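Local coordinates for protein member of DUF4221 family (Bacteroides vulgatus, PDB 3S9J) that is of unknown function but folds as a six-bladed beta-propeller of the DUF4221 family, probably a lipoprotein in its natural full-length form, at residues A80-P88 with F130-I140; F332-N343 with K354-I362. One frame throughout, in Å; residues are numbered along the deposited sequence.

Contact 1 of 2, residues A80-P88 with F130-I140; sequences AVFGSRPSP and FGSYYNAPAFI. With FMT (formic acid), chain J.
R85 reaches from strand 84-86 to the turn at P137 and A138, and its guanidinium carries all the hydrogen bonds across the contact. It meets P137 O side-on: NE donates to that oxygen at 2.8 Å in a nearly straight bond (169°) lying in both the guanidinium and the carbonyl plane, while NH2 gives P137 O a longer second bond from above the carbonyl plane. A weak bond from NH2 reaches A138 O. The two terminal nitrogens also hold a formic acid molecule, probably from the crystallisation liquor, NH1 to FMT O2 at 3.0 Å and NH2 to FMT O1 at 2.8 Å. Within its own segment NH1 also donates to S87 OG, and that hydroxyl in turn donates a hydrogen bond to R85 O, so the serine ties the guanidinium to the arginine's own backbone.

Carbon atoms pack round the polar ones. CG of R85 lies between its backbone N and carbonyl carbon (chi1 65°), which carries CD over the centre of one face of the F130 ring, a CH-pi contact of 3.9 Å from CD to the ring centroid. The guanidinium stands nearly perpendicular to that ring. I140 sets CD1 3.5 Å from R85 NH1 and also touches CB of S87, while F32 of the neighbouring strand 31-36 packs against both R85 and P137.

Backbone packing completes the contact at G83, whose CA lies 3.3 Å from F130 O; a side chain there would collide with that oxygen, and the backbone angles alone call for glycine.

R85 thus ties the innermost strand 84-86 to the loop leading into strand 139-141, the innermost strand of the next blade, and its pairing with formic acid suggests a site that could accept a small carboxylate or similar anion.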
loop_
_atom_site.group_PDB
_atom_site.type_symbol
_atom_site.label_atom_id
_atom_site.label_comp_id
_atom_site.label_asym_id
_atom_site.label_seq_id
_atom_site.Cartn_x
_atom_site.Cartn_y
_atom_site.Cartn_z
ATOM N N ALA A 80 2.628 -19.095 -5.938
ATOM C CA ALA A 80 2.106 -17.837 -6.479
ATOM C C ALA A 80 2.156 -16.631 -5.549
ATOM O O ALA A 80 1.168 -15.889 -5.383
ATOM C CB ALA A 80 0.677 -18.034 -6.981
ATOM N N VAL A 81 3.326 -16.413 -4.967
ATOM C CA VAL A 81 3.549 -15.292 -4.082
ATOM C C VAL A 81 3.415 -13.954 -4.778
ATOM O O VAL A 81 4.004 -13.697 -5.850
ATOM C CB VAL A 81 4.945 -15.351 -3.435
ATOM C CG1 VAL A 81 5.222 -14.080 -2.587
ATOM C CG2 VAL A 81 5.103 -16.626 -2.642
ATOM N N PHE A 82 2.572 -13.137 -4.182
ATOM C CA PHE A 82 2.451 -11.737 -4.528
ATOM C C PHE A 82 1.904 -10.976 -3.332
ATOM O O PHE A 82 0.706 -10.848 -3.078
ATOM C CB PHE A 82 1.699 -11.467 -5.829
ATOM C CG PHE A 82 2.343 -10.376 -6.624
ATOM C CD1 PHE A 82 3.692 -10.474 -6.943
ATOM C CD2 PHE A 82 1.652 -9.247 -7.002
ATOM C CE1 PHE A 82 4.342 -9.477 -7.635
ATOM C CE2 PHE A 82 2.297 -8.257 -7.721
ATOM C CZ PHE A 82 3.660 -8.389 -8.021
ATOM N N GLY A 83 2.857 -10.501 -2.557
ATOM C CA GLY A 83 2.609 -9.818 -1.311
ATOM C C GLY A 83 3.228 -10.634 -0.179
ATOM O O GLY A 83 3.018 -11.852 -0.070
ATOM N N SER A 84 3.946 -9.952 0.696
ATOM C CA SER A 84 4.619 -10.584 1.822
ATOM C C SER A 84 4.928 -9.544 2.867
ATOM O O SER A 84 5.208 -8.378 2.545
ATOM C CB SER A 84 5.876 -11.336 1.367
ATOM O OG SER A 84 6.777 -10.459 0.715
ATOM N N ARG A 85 4.871 -9.946 4.140
ATOM C CA ARG A 85 4.999 -8.990 5.203
ATOM C C ARG A 85 5.701 -9.557 6.421
ATOM O O ARG A 85 5.408 -10.685 6.834
ATOM C CB ARG A 85 3.596 -8.515 5.612
ATOM C CG ARG A 85 2.751 -9.587 6.212
ATOM C CD ARG A 85 1.318 -9.169 6.475
ATOM N NE ARG A 85 1.144 -7.960 7.240
ATOM C CZ ARG A 85 1.305 -7.814 8.556
ATOM N NH1 ARG A 85 1.749 -8.794 9.351
ATOM N NH2 ARG A 85 1.016 -6.655 9.097
ATOM N N PRO A 86 6.597 -8.766 7.014
ATOM C CA PRO A 86 7.196 -9.140 8.316
ATOM C C PRO A 86 6.095 -9.124 9.355
ATOM O O PRO A 86 5.292 -8.175 9.392
ATOM C CB PRO A 86 8.218 -8.041 8.575
ATOM C CG PRO A 86 7.817 -6.875 7.757
ATOM C CD PRO A 86 6.996 -7.418 6.578
ATOM N N SER A 87 6.029 -10.166 10.180
ATOM C CA SER A 87 4.850 -10.386 11.007
ATOM C C SER A 87 5.238 -10.773 12.461
ATOM O O SER A 87 4.816 -11.834 12.949
ATOM C CB SER A 87 3.974 -11.468 10.377
ATOM O OG SER A 87 3.501 -11.062 9.104
ATOM N N PRO A 88 5.984 -9.895 13.158
ATOM C CA PRO A 88 6.348 -8.504 12.808
ATOM C C PRO A 88 7.742 -8.300 12.258
ATOM O O PRO A 88 8.092 -7.182 11.904
ATOM C CB PRO A 88 6.247 -7.791 14.159
ATOM C CG PRO A 88 6.743 -8.825 15.125
ATOM C CD PRO A 88 6.208 -10.144 14.608
ATOM N N PHE A 130 -1.784 -7.997 0.087
ATOM C CA PHE A 130 -1.236 -6.926 0.905
ATOM C C PHE A 130 0.070 -6.511 0.219
ATOM O O PHE A 130 0.639 -7.272 -0.590
ATOM C CB PHE A 130 -1.067 -7.285 2.401
ATOM C CG PHE A 130 -0.609 -8.694 2.682
ATOM C CD1 PHE A 130 0.719 -9.052 2.583
ATOM C CD2 PHE A 130 -1.513 -9.648 3.160
ATOM C CE1 PHE A 130 1.112 -10.366 2.862
ATOM C CE2 PHE A 130 -1.108 -10.946 3.444
ATOM C CZ PHE A 130 0.208 -11.291 3.310
ATOM N N GLY A 131 0.510 -5.298 0.489
ATOM C CA GLY A 131 1.653 -4.739 -0.232
ATOM C C GLY A 131 1.789 -3.258 -0.004
ATOM O O GLY A 131 1.102 -2.683 0.841
ATOM N N SER A 132 2.654 -2.642 -0.820
ATOM C CA SER A 132 3.048 -1.264 -0.614
ATOM C C SER A 132 2.808 -0.411 -1.853
ATOM O O SER A 132 2.911 0.796 -1.768
ATOM C CB SER A 132 4.548 -1.202 -0.227
ATOM O OG SER A 132 5.308 -2.013 -1.130
ATOM N N TYR A 133 2.492 -1.021 -2.990
ATOM C CA TYR A 133 2.448 -0.257 -4.264
ATOM C C TYR A 133 1.380 0.832 -4.107
ATOM O O TYR A 133 1.596 1.978 -4.491
ATOM C CB TYR A 133 2.128 -1.205 -5.408
ATOM C CG TYR A 133 2.518 -0.728 -6.780
ATOM C CD1 TYR A 133 3.864 -0.486 -7.095
ATOM C CD2 TYR A 133 1.571 -0.632 -7.792
ATOM C CE1 TYR A 133 4.258 -0.111 -8.392
ATOM C CE2 TYR A 133 1.961 -0.245 -9.097
ATOM C CZ TYR A 133 3.300 0.003 -9.376
ATOM O OH TYR A 133 3.691 0.386 -10.657
ATOM N N TYR A 134 0.256 0.463 -3.475
ATOM C CA TYR A 134 -0.472 1.388 -2.596
ATOM C C TYR A 134 -0.360 0.798 -1.194
ATOM O O TYR A 134 -0.371 -0.415 -1.018
ATOM C CB TYR A 134 -1.931 1.588 -3.015
ATOM C CG TYR A 134 -2.759 0.308 -3.037
ATOM C CD1 TYR A 134 -2.764 -0.519 -4.144
ATOM C CD2 TYR A 134 -3.564 -0.028 -1.968
ATOM C CE1 TYR A 134 -3.530 -1.712 -4.169
ATOM C CE2 TYR A 134 -4.332 -1.185 -1.994
ATOM C CZ TYR A 134 -4.314 -2.016 -3.066
ATOM O OH TYR A 134 -5.090 -3.157 -3.006
ATOM N N ASN A 135 -0.272 1.646 -0.197
ATOM C CA ASN A 135 -0.045 1.150 1.142
ATOM C C ASN A 135 -1.267 0.300 1.583
ATOM O O ASN A 135 -2.389 0.813 1.727
ATOM C CB ASN A 135 0.220 2.273 2.121
ATOM C CG ASN A 135 0.808 1.764 3.434
ATOM O OD1 ASN A 135 1.540 0.777 3.432
ATOM N ND2 ASN A 135 0.460 2.412 4.547
ATOM N N ALA A 136 -1.018 -0.989 1.779
ATOM C CA ALA A 136 -2.037 -1.950 2.195
ATOM C C ALA A 136 -1.331 -3.051 3.020
ATOM O O ALA A 136 -1.123 -4.155 2.550
ATOM C CB ALA A 136 -2.699 -2.538 0.991
ATOM N N PRO A 137 -0.931 -2.716 4.234
ATOM C CA PRO A 137 0.056 -3.534 4.936
ATOM C C PRO A 137 -0.497 -4.787 5.600
ATOM O O PRO A 137 0.293 -5.583 6.113
ATOM C CB PRO A 137 0.567 -2.592 6.036
ATOM C CG PRO A 137 -0.612 -1.687 6.290
ATOM C CD PRO A 137 -1.172 -1.442 4.937
ATOM N N ALA A 138 -1.821 -4.913 5.617
ATOM C CA ALA A 138 -2.547 -5.835 6.497
ATOM C C ALA A 138 -2.211 -5.469 7.927
ATOM O O ALA A 138 -1.396 -4.577 8.197
ATOM C CB ALA A 138 -2.230 -7.286 6.195
ATOM N N PHE A 139 -2.844 -6.151 8.881
ATOM C CA PHE A 139 -2.510 -5.978 10.267
ATOM C C PHE A 139 -2.947 -7.237 11.038
ATOM O O PHE A 139 -3.749 -8.062 10.536
ATOM C CB PHE A 139 -3.088 -4.696 10.874
ATOM C CG PHE A 139 -4.609 -4.594 10.832
ATOM C CD1 PHE A 139 -5.251 -4.079 9.714
ATOM C CD2 PHE A 139 -5.383 -5.001 11.907
ATOM C CE1 PHE A 139 -6.644 -3.990 9.669
ATOM C CE2 PHE A 139 -6.792 -4.900 11.874
ATOM C CZ PHE A 139 -7.404 -4.375 10.756
ATOM N N ILE A 140 -2.354 -7.411 12.199
ATOM C CA ILE A 140 -2.612 -8.604 13.026
ATOM C C ILE A 140 -3.163 -8.139 14.354
ATOM O O ILE A 140 -2.571 -7.300 15.036
ATOM C CB ILE A 140 -1.357 -9.500 13.182
ATOM C CG1 ILE A 140 -0.934 -10.043 11.803
ATOM C CG2 ILE A 140 -1.603 -10.694 14.179
ATOM C CD1 ILE A 140 0.314 -10.892 11.791
HETATM C C FMT J . 2.497 -6.951 12.417
HETATM O O1 FMT J . 2.187 -6.060 11.615
HETATM O O2 FMT J . 2.552 -8.148 12.116
#

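Contact 2 of 2, residues F332-N343 with K354-I362; sequences FVGREGLYISEN and KLVFTCFKI
C359 lays its sulfur over the face of the Y339 ring, a sulfur-aromatic contact with SG 4.1 Å from the ring centroid. CG of Y339, anti to its carbonyl carbon (chi1 -71°), swings the ring across to C359, whose CB also lies over the face. On this side of the sheet F332 also turns an edge to the face of F357, a T-shaped pair with centroids 5.0 Å apart and planes at 81°; CE1 of F332 sits over the centre of the F357 ring.

Beneath these rings runs an antiparallel ladder in which L338 and I340 form hydrogen-bonded pairs with F360 and T358. It joins the second and third strands of a four-stranded propeller blade, whose outermost strand is 8-19 from the N-terminus, the Velcro closure familiar from propellers. On the opposite face from the tyrosine, CD1 of I340 touches the F360 ring.

Polar side chains hold both ends. K361 NZ bonds E336 O on a lone pair and forms a salt bridge with E336 OE1 at 2.8 Å, an oxygen that K14 shares. T358 OG1 donates to E342 OE2 at 2.6 Å, from above the carboxylate plane. N343 pairs with the backbone of 354-356 through both ends of its amide: OD1 receives V356 N at 2.9 Å, nearly straight (177°), and ND2 donates to K354 O at 2.9 Å. An alanine in place of N343 would remove both amide bonds, and V356 N and K354 O would probably be left without these partners. S341 OG accepts from N343 N in an ST turn.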
loop_
_atom_site.group_PDB
_atom_site.type_symbol
_atom_site.label_atom_id
_atom_site.label_comp_id
_atom_site.label_asym_id
_atom_site.label_seq_id
_atom_site.Cartn_x
_atom_site.Cartn_y
_atom_site.Cartn_z
ATOM N N PHE A 332 8.376 4.434 2.403
ATOM C CA PHE A 332 8.262 3.845 3.736
ATOM C C PHE A 332 8.660 4.831 4.806
ATOM O O PHE A 332 9.392 5.800 4.559
ATOM C CB PHE A 332 9.110 2.580 3.865
ATOM C CG PHE A 332 10.609 2.816 3.933
ATOM C CD1 PHE A 332 11.378 2.833 2.762
ATOM C CD2 PHE A 332 11.270 2.958 5.150
ATOM C CE1 PHE A 332 12.744 3.025 2.797
ATOM C CE2 PHE A 332 12.667 3.162 5.196
ATOM C CZ PHE A 332 13.405 3.184 4.016
ATOM N N VAL A 333 8.157 4.608 6.009
ATOM C CA VAL A 333 8.570 5.439 7.150
ATOM C C VAL A 333 9.651 4.680 7.908
ATOM O O VAL A 333 9.448 3.524 8.296
ATOM C CB VAL A 333 7.409 5.722 8.094
ATOM C CG1 VAL A 333 7.904 6.549 9.348
ATOM C CG2 VAL A 333 6.283 6.469 7.353
ATOM N N GLY A 334 10.800 5.324 8.091
ATOM C CA GLY A 334 11.901 4.820 8.898
ATOM C C GLY A 334 12.075 5.638 10.156
ATOM O O GLY A 334 11.371 6.623 10.368
ATOM N N ARG A 335 13.033 5.246 10.987
ATOM C CA ARG A 335 13.337 6.025 12.208
ATOM C C ARG A 335 13.549 7.509 11.943
ATOM O O ARG A 335 13.075 8.337 12.717
ATOM C CB ARG A 335 14.569 5.456 12.901
ATOM C CG ARG A 335 14.363 4.082 13.503
ATOM C CD ARG A 335 15.724 3.524 13.963
ATOM N NE ARG A 335 15.579 2.246 14.635
ATOM C CZ ARG A 335 16.557 1.602 15.275
ATOM N NH1 ARG A 335 17.785 2.093 15.339
ATOM N NH2 ARG A 335 16.291 0.459 15.868
ATOM N N GLU A 336 14.256 7.852 10.862
ATOM C CA GLU A 336 14.649 9.229 10.585
ATOM C C GLU A 336 13.608 10.072 9.863
ATOM O O GLU A 336 13.700 11.322 9.846
ATOM C CB GLU A 336 15.943 9.254 9.779
ATOM C CG GLU A 336 17.180 8.751 10.542
ATOM C CD GLU A 336 17.456 9.523 11.828
ATOM O OE1 GLU A 336 17.220 10.749 11.888
ATOM O OE2 GLU A 336 17.897 8.885 12.795
ATOM N N GLY A 337 12.652 9.408 9.226
ATOM C CA GLY A 337 11.597 10.127 8.513
ATOM C C GLY A 337 10.889 9.330 7.437
ATOM O O GLY A 337 10.897 8.092 7.448
ATOM N N LEU A 338 10.294 10.068 6.498
ATOM C CA LEU A 338 9.574 9.493 5.370
ATOM C C LEU A 338 10.495 9.331 4.193
ATOM O O LEU A 338 11.066 10.324 3.669
ATOM C CB LEU A 338 8.392 10.389 4.979
ATOM C CG LEU A 338 7.585 10.010 3.730
ATOM C CD1 LEU A 338 6.926 8.634 3.887
ATOM C CD2 LEU A 338 6.566 11.111 3.388
ATOM N N TYR A 339 10.664 8.087 3.769
ATOM C CA TYR A 339 11.543 7.791 2.663
ATOM C C TYR A 339 10.735 7.581 1.396
ATOM O O TYR A 339 9.802 6.791 1.380
ATOM C CB TYR A 339 12.372 6.556 2.934
ATOM C CG TYR A 339 13.443 6.734 3.998
ATOM C CD1 TYR A 339 13.136 6.579 5.338
ATOM C CD2 TYR A 339 14.756 6.972 3.657
ATOM C CE1 TYR A 339 14.118 6.702 6.329
ATOM C CE2 TYR A 339 15.757 7.090 4.656
ATOM C CZ TYR A 339 15.413 6.959 5.985
ATOM O OH TYR A 339 16.373 7.052 6.990
ATOM N N ILE A 340 11.138 8.273 0.326
ATOM C CA ILE A 340 10.478 8.178 -0.967
ATOM C C ILE A 340 11.530 7.830 -1.981
ATOM O O ILE A 340 12.573 8.517 -2.090
ATOM C CB ILE A 340 9.753 9.489 -1.360
ATOM C CG1 ILE A 340 8.828 9.961 -0.234
ATOM C CG2 ILE A 340 8.974 9.343 -2.711
ATOM C CD1 ILE A 340 8.084 11.277 -0.548
ATOM N N SER A 341 11.267 6.776 -2.758
ATOM C CA SER A 341 12.251 6.335 -3.745
ATOM C C SER A 341 12.449 7.349 -4.834
ATOM O O SER A 341 11.486 8.058 -5.249
ATOM C CB SER A 341 11.829 5.006 -4.379
ATOM O OG SER A 341 12.693 4.604 -5.426
ATOM N N GLU A 342 13.683 7.389 -5.347
ATOM C CA GLU A 342 14.022 8.189 -6.547
ATOM C C GLU A 342 14.189 7.330 -7.800
ATOM O O GLU A 342 14.770 7.779 -8.785
ATOM C CB GLU A 342 15.268 9.059 -6.283
ATOM C CG GLU A 342 14.937 10.232 -5.354
ATOM C CD GLU A 342 15.851 11.448 -5.486
ATOM O OE1 GLU A 342 16.545 11.611 -6.520
ATOM O OE2 GLU A 342 15.858 12.258 -4.529
ATOM N N ASN A 343 13.701 6.092 -7.778
ATOM C CA ASN A 343 13.827 5.188 -8.924
ATOM C C ASN A 343 12.706 5.422 -9.961
ATOM O O ASN A 343 12.017 4.506 -10.356
ATOM C CB ASN A 343 13.837 3.742 -8.481
ATOM C CG ASN A 343 15.126 3.383 -7.810
ATOM O OD1 ASN A 343 15.311 3.724 -6.655
ATOM N ND2 ASN A 343 16.032 2.725 -8.536
ATOM N N LYS A 354 20.685 0.573 -8.621
ATOM C CA LYS A 354 20.803 1.278 -7.356
ATOM C C LYS A 354 19.414 1.648 -6.857
ATOM O O LYS A 354 18.714 2.441 -7.488
ATOM C CB LYS A 354 21.653 2.535 -7.528
ATOM C CG LYS A 354 22.222 3.119 -6.240
ATOM C CD LYS A 354 23.638 2.603 -5.892
ATOM C CE LYS A 354 24.761 3.005 -6.879
ATOM N NZ LYS A 354 25.128 4.444 -6.871
ATOM N N LEU A 355 18.998 1.051 -5.747
ATOM C CA LEU A 355 17.728 1.415 -5.108
ATOM C C LEU A 355 17.958 2.614 -4.204
ATOM O O LEU A 355 18.723 2.555 -3.250
ATOM C CB LEU A 355 17.116 0.263 -4.337
ATOM C CG LEU A 355 15.851 0.524 -3.547
ATOM C CD1 LEU A 355 14.664 0.928 -4.467
ATOM C CD2 LEU A 355 15.522 -0.770 -2.731
ATOM N N VAL A 356 17.335 3.743 -4.545
ATOM C CA VAL A 356 17.638 5.035 -3.919
ATOM C C VAL A 356 16.385 5.602 -3.288
ATOM O O VAL A 356 15.312 5.565 -3.907
ATOM C CB VAL A 356 18.171 6.070 -4.941
ATOM C CG1 VAL A 356 18.421 7.435 -4.300
ATOM C CG2 VAL A 356 19.456 5.558 -5.605
ATOM N N PHE A 357 16.536 6.106 -2.071
ATOM C CA PHE A 357 15.475 6.811 -1.345
ATOM C C PHE A 357 15.968 8.124 -0.808
ATOM O O PHE A 357 17.119 8.226 -0.382
ATOM C CB PHE A 357 14.977 5.989 -0.138
ATOM C CG PHE A 357 14.372 4.681 -0.473
ATOM C CD1 PHE A 357 13.004 4.577 -0.722
ATOM C CD2 PHE A 357 15.134 3.526 -0.473
ATOM C CE1 PHE A 357 12.428 3.366 -0.992
ATOM C CE2 PHE A 357 14.562 2.300 -0.724
ATOM C CZ PHE A 357 13.222 2.203 -1.018
ATOM N N THR A 358 15.100 9.138 -0.800
ATOM C CA THR A 358 15.377 10.367 -0.096
ATOM C C THR A 358 14.537 10.408 1.180
ATOM O O THR A 358 13.350 10.086 1.156
ATOM C CB THR A 358 15.094 11.584 -0.976
ATOM O OG1 THR A 358 16.008 11.562 -2.079
ATOM C CG2 THR A 358 15.266 12.871 -0.173
ATOM N N CYS A 359 15.172 10.786 2.289
ATOM C CA CYS A 359 14.506 10.934 3.568
ATOM C C CYS A 359 13.987 12.353 3.712
ATOM O O CYS A 359 14.750 13.307 3.551
ATOM C CB CYS A 359 15.493 10.657 4.703
ATOM S SG CYS A 359 14.746 10.729 6.335
ATOM N N PHE A 360 12.700 12.477 3.992
ATOM C CA PHE A 360 12.054 13.761 4.233
ATOM C C PHE A 360 11.705 13.928 5.688
ATOM O O PHE A 360 11.022 13.088 6.263
ATOM C CB PHE A 360 10.800 13.899 3.377
ATOM C CG PHE A 360 11.116 14.021 1.932
ATOM C CD1 PHE A 360 11.362 15.270 1.370
ATOM C CD2 PHE A 360 11.267 12.887 1.152
ATOM C CE1 PHE A 360 11.711 15.391 0.032
ATOM C CE2 PHE A 360 11.623 12.983 -0.167
ATOM C CZ PHE A 360 11.861 14.248 -0.745
ATOM N N LYS A 361 12.184 15.033 6.265
ATOM C CA LYS A 361 11.898 15.400 7.657
ATOM C C LYS A 361 10.867 16.496 7.724
ATOM O O LYS A 361 10.716 17.276 6.787
ATOM C CB LYS A 361 13.186 15.830 8.363
ATOM C CG LYS A 361 14.202 14.663 8.406
ATOM C CD LYS A 361 15.316 14.856 9.402
ATOM C CE LYS A 361 16.062 13.528 9.661
ATOM N NZ LYS A 361 15.666 12.892 10.973
ATOM N N ILE A 362 10.158 16.553 8.848
ATOM C CA ILE A 362 9.124 17.553 9.087
ATOM C C ILE A 362 9.806 18.768 9.678
ATOM O O ILE A 362 10.466 18.650 10.700
ATOM C CB ILE A 362 8.092 17.030 10.092
ATOM C CG1 ILE A 362 7.406 15.774 9.548
ATOM C CG2 ILE A 362 7.070 18.105 10.442
ATOM C CD1 ILE A 362 6.559 15.065 10.557
#

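In the fold
Contact 1 and contact 2 belong to different parts of one six-bladed propeller. Their centres are 19 Å apart and their nearest atoms about 7 Å. Contact 1 bridges two neighbouring blades, its centre about 8 Å from the chain centre; contact 2 lies within the blade completed by the N-terminal strand, about 15 Å out. Strand 31-36 and its adjoining loop lie between them, F32 packing on R85 while R335 forms a salt bridge with E35. Each has formic acid nearby, bound directly by R85 in contact 1 and about 5 Å from the N343 side chain in contact 2. The side chains of L355 and S84 lie about 9 and 12 Å, respectively, from a bound sodium ion.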